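Long-range contact in fumarylacetoacetate hydrolase (Burkholderia xenovorans, PDB 5TI1), which probably hydrolyses fumarylacetoacetate to fumarate and acetoacetate, the last step of phenylalanine and tyrosine breakdown, with a bound magnesium ion: residues B[189-203]-B[279-291]. Numbering follows the deposited sequence.
Sequences RASSVVVSGTPVRRP and AKTFATTISPWIV. With NA (sodium ion), chain L.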
# COMPACT_ATOMS: atom_id res chain seq x y z
N ARG B 189 3.54 3.56 -2.28
CA ARG B 189 3.68 2.20 -2.78
C ARG B 189 4.67 1.43 -1.91
O ARG B 189 5.88 1.67 -1.97
CB ARG B 189 4.11 2.23 -4.24
CG ARG B 189 4.20 0.86 -4.88
CD ARG B 189 2.80 0.29 -5.23
NE ARG B 189 3.00 -1.02 -5.85
CZ ARG B 189 2.06 -1.91 -6.14
NH1 ARG B 189 0.77 -1.69 -5.87
NH2 ARG B 189 2.44 -3.05 -6.71
N ALA B 190 4.16 0.48 -1.14
CA ALA B 190 5.03 -0.29 -0.25
C ALA B 190 6.01 -1.17 -1.03
O ALA B 190 7.15 -1.36 -0.58
CB ALA B 190 4.19 -1.15 0.70
N SER B 191 5.60 -1.70 -2.19
CA SER B 191 6.44 -2.67 -2.89
C SER B 191 7.77 -2.08 -3.34
O SER B 191 8.76 -2.81 -3.43
CB SER B 191 5.70 -3.24 -4.10
OG SER B 191 5.60 -2.27 -5.12
N SER B 192 7.82 -0.78 -3.64
CA SER B 192 9.04 -0.17 -4.14
C SER B 192 9.86 0.52 -3.05
O SER B 192 10.76 1.30 -3.37
CB SER B 192 8.71 0.83 -5.25
OG SER B 192 7.61 1.64 -4.86
N VAL B 193 9.59 0.26 -1.78
CA VAL B 193 10.51 0.73 -0.75
C VAL B 193 11.68 -0.24 -0.70
O VAL B 193 11.48 -1.44 -0.48
CB VAL B 193 9.82 0.85 0.62
CG1 VAL B 193 10.84 1.35 1.66
CG2 VAL B 193 8.61 1.75 0.54
N VAL B 194 12.89 0.28 -0.92
CA VAL B 194 14.10 -0.53 -0.99
C VAL B 194 15.11 -0.01 0.02
O VAL B 194 15.08 1.16 0.42
CB VAL B 194 14.71 -0.53 -2.41
CG1 VAL B 194 13.69 -1.05 -3.41
CG2 VAL B 194 15.15 0.87 -2.78
N VAL B 195 16.05 -0.88 0.40
CA VAL B 195 17.04 -0.54 1.41
C VAL B 195 18.18 0.26 0.79
O VAL B 195 18.46 0.18 -0.41
CB VAL B 195 17.57 -1.81 2.12
CG1 VAL B 195 18.51 -2.59 1.20
CG2 VAL B 195 18.28 -1.45 3.45
N SER B 196 18.86 1.03 1.64
CA SER B 196 20.02 1.82 1.26
C SER B 196 21.02 1.00 0.45
O SER B 196 21.30 -0.16 0.77
CB SER B 196 20.69 2.38 2.52
OG SER B 196 21.82 3.18 2.22
N GLY B 197 21.56 1.61 -0.61
CA GLY B 197 22.49 0.96 -1.52
C GLY B 197 21.87 0.46 -2.80
O GLY B 197 22.59 0.18 -3.76
N THR B 198 20.56 0.33 -2.84
CA THR B 198 19.90 -0.16 -4.05
C THR B 198 20.00 0.90 -5.12
O THR B 198 19.61 2.05 -4.88
CB THR B 198 18.42 -0.48 -3.78
OG1 THR B 198 18.31 -1.33 -2.63
CG2 THR B 198 17.82 -1.16 -4.98
N PRO B 199 20.54 0.59 -6.30
CA PRO B 199 20.54 1.57 -7.39
C PRO B 199 19.12 1.88 -7.83
O PRO B 199 18.22 1.04 -7.77
CB PRO B 199 21.33 0.88 -8.50
CG PRO B 199 21.22 -0.57 -8.21
CD PRO B 199 21.16 -0.68 -6.70
N VAL B 200 18.92 3.11 -8.29
CA VAL B 200 17.60 3.60 -8.66
C VAL B 200 17.64 4.01 -10.12
O VAL B 200 18.45 4.86 -10.51
CB VAL B 200 17.17 4.79 -7.79
CG1 VAL B 200 15.86 5.35 -8.31
CG2 VAL B 200 17.04 4.35 -6.34
N ARG B 201 16.78 3.42 -10.92
CA ARG B 201 16.84 3.69 -12.35
C ARG B 201 15.96 4.88 -12.67
O ARG B 201 14.79 4.94 -12.23
CB ARG B 201 16.41 2.49 -13.18
CG ARG B 201 16.66 2.78 -14.66
CD ARG B 201 16.59 1.58 -15.54
NE ARG B 201 17.50 0.50 -15.17
CZ ARG B 201 18.76 0.37 -15.60
NH1 ARG B 201 19.31 1.28 -16.39
NH2 ARG B 201 19.48 -0.67 -15.20
N ARG B 202 16.52 5.84 -13.41
CA ARG B 202 15.76 6.99 -13.88
C ARG B 202 14.53 6.49 -14.62
O ARG B 202 14.65 5.70 -15.57
CB ARG B 202 16.61 7.87 -14.79
CG ARG B 202 15.86 9.07 -15.40
CD ARG B 202 16.78 9.90 -16.32
NE ARG B 202 17.99 10.35 -15.63
CZ ARG B 202 18.05 11.46 -14.90
NH1 ARG B 202 16.99 12.24 -14.78
NH2 ARG B 202 19.19 11.80 -14.29
N PRO B 203 13.33 6.90 -14.21
CA PRO B 203 12.11 6.42 -14.88
C PRO B 203 11.88 7.09 -16.22
O PRO B 203 12.18 8.27 -16.41
CB PRO B 203 11.01 6.79 -13.88
CG PRO B 203 11.57 7.97 -13.09
CD PRO B 203 13.04 7.68 -12.99
N ALA B 279 5.20 9.13 -10.58
CA ALA B 279 6.33 9.99 -10.24
C ALA B 279 6.95 9.64 -8.90
O ALA B 279 8.05 10.12 -8.60
CB ALA B 279 5.88 11.44 -10.20
N LYS B 280 6.26 8.84 -8.07
CA LYS B 280 6.73 8.51 -6.73
C LYS B 280 7.07 7.04 -6.54
O LYS B 280 7.94 6.73 -5.73
CB LYS B 280 5.67 8.87 -5.68
CG LYS B 280 5.30 10.33 -5.66
CD LYS B 280 6.41 11.13 -5.07
CE LYS B 280 5.88 12.34 -4.32
NZ LYS B 280 7.02 13.06 -3.70
N THR B 281 6.37 6.15 -7.24
CA THR B 281 6.38 4.74 -6.89
C THR B 281 7.51 3.97 -7.54
O THR B 281 7.60 2.76 -7.31
CB THR B 281 5.05 4.10 -7.30
OG1 THR B 281 4.94 4.16 -8.72
CG2 THR B 281 3.87 4.83 -6.64
N PHE B 282 8.36 4.61 -8.35
CA PHE B 282 9.45 3.87 -8.98
C PHE B 282 10.55 3.49 -7.99
O PHE B 282 11.31 2.56 -8.26
CB PHE B 282 10.02 4.66 -10.16
CG PHE B 282 10.68 5.96 -9.76
CD1 PHE B 282 9.94 7.14 -9.71
CD2 PHE B 282 12.03 6.01 -9.46
CE1 PHE B 282 10.54 8.33 -9.35
CE2 PHE B 282 12.64 7.19 -9.10
CZ PHE B 282 11.89 8.36 -9.04
N ALA B 283 10.63 4.18 -6.85
CA ALA B 283 11.66 3.91 -5.85
C ALA B 283 11.46 4.78 -4.62
O ALA B 283 11.21 5.98 -4.74
CB ALA B 283 13.07 4.14 -6.40
N THR B 284 11.58 4.18 -3.44
CA THR B 284 11.69 4.91 -2.19
C THR B 284 12.75 4.17 -1.37
O THR B 284 12.68 2.95 -1.25
CB THR B 284 10.35 4.97 -1.44
OG1 THR B 284 9.38 5.66 -2.24
CG2 THR B 284 10.52 5.70 -0.12
N THR B 285 13.74 4.90 -0.85
CA THR B 285 14.85 4.27 -0.14
C THR B 285 14.75 4.58 1.35
O THR B 285 14.45 5.71 1.74
CB THR B 285 16.20 4.75 -0.70
OG1 THR B 285 16.27 4.47 -2.10
CG2 THR B 285 17.36 4.05 -0.02
N ILE B 286 14.98 3.57 2.19
CA ILE B 286 15.13 3.81 3.62
C ILE B 286 16.47 3.28 4.11
O ILE B 286 17.06 2.36 3.53
CB ILE B 286 13.97 3.23 4.46
CG1 ILE B 286 13.88 1.70 4.33
CG2 ILE B 286 12.65 3.89 4.09
CD1 ILE B 286 12.86 1.07 5.30
N SER B 287 16.96 3.90 5.18
CA SER B 287 18.13 3.40 5.88
C SER B 287 17.80 2.06 6.54
O SER B 287 16.63 1.75 6.80
CB SER B 287 18.59 4.42 6.91
OG SER B 287 17.56 4.72 7.83
N PRO B 288 18.82 1.25 6.83
CA PRO B 288 18.55 -0.11 7.32
C PRO B 288 18.35 -0.25 8.82
O PRO B 288 17.79 -1.26 9.25
CB PRO B 288 19.79 -0.90 6.86
CG PRO B 288 20.88 0.13 6.83
CD PRO B 288 20.23 1.43 6.43
N TRP B 289 18.78 0.72 9.63
CA TRP B 289 18.74 0.62 11.09
C TRP B 289 17.53 1.37 11.66
O TRP B 289 17.41 2.59 11.49
CB TRP B 289 20.03 1.16 11.72
CG TRP B 289 21.25 0.34 11.41
CD1 TRP B 289 22.31 0.71 10.64
CD2 TRP B 289 21.52 -1.00 11.86
NE1 TRP B 289 23.23 -0.31 10.58
CE2 TRP B 289 22.77 -1.37 11.32
CE3 TRP B 289 20.84 -1.91 12.67
CZ2 TRP B 289 23.36 -2.61 11.56
CZ3 TRP B 289 21.41 -3.15 12.91
CH2 TRP B 289 22.66 -3.49 12.36
N ILE B 290 16.66 0.67 12.36
CA ILE B 290 15.51 1.33 12.98
C ILE B 290 15.94 1.80 14.35
O ILE B 290 16.20 0.98 15.24
CB ILE B 290 14.28 0.43 13.05
CG1 ILE B 290 13.85 0.01 11.65
CG2 ILE B 290 13.15 1.20 13.70
CD1 ILE B 290 12.57 -0.82 11.63
N VAL B 291 16.06 3.11 14.52
CA VAL B 291 16.40 3.71 15.81
C VAL B 291 15.11 3.76 16.63
O VAL B 291 14.12 4.35 16.18
CB VAL B 291 17.01 5.10 15.63
CG1 VAL B 291 17.18 5.80 16.99
CG2 VAL B 291 18.37 5.02 14.90
NA NA L . 9.60 7.68 -4.28
O HOH W 1 7.59 3.64 -2.95
O HOH W 2 18.63 3.28 -2.76
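Val193, Val194 and Val195 pair in parallel with Thr284, Thr285 and Ile286, and the two short strands cross at -41°. Strand 193-195 lies at one edge of its mixed sheet within the chain. Thr284 N bonds to Ser192 O, Val194 N to Thr284 O at 2.7 Å, and Ile286 N to Val194 O. A weak bond from Ser196 N to Ile286 O ends the pairing. Val193 and Ile286 share one face of the sheet, where CG1 of Val193 meets CG2 of Ile286 at 4.0 Å. Before the strand, Ser192 OG donates to Thr281 O at 2.7 Å, from above the carbonyl plane. Its chi1 of 45° turns OG back over its own backbone to reach that oxygen. Water 1 joins Ser192 OG to Thr284 OG1. After the turn at 195-198, Pro203 CG lies 3.8 Å from the centroid of the Phe282 ring, over its face, a CH-pi contact. Val200 CG1 meets the same ring at its edge and also touches Ala283 CB at 3.6 Å. Lys280 O, Ala283 O and Thr284 OG1 bind the sodium ion, and Asp260 and Trp261 complete its site. The sodium-binding bend is therefore tied to the edge strand by backbone bonds, Ser192 and water, with apolar cover from Val200 and Pro203. Asp260 also binds the magnesium ion and so links the two metal sites, with the Thr284 side chain about 8 Å from the magnesium.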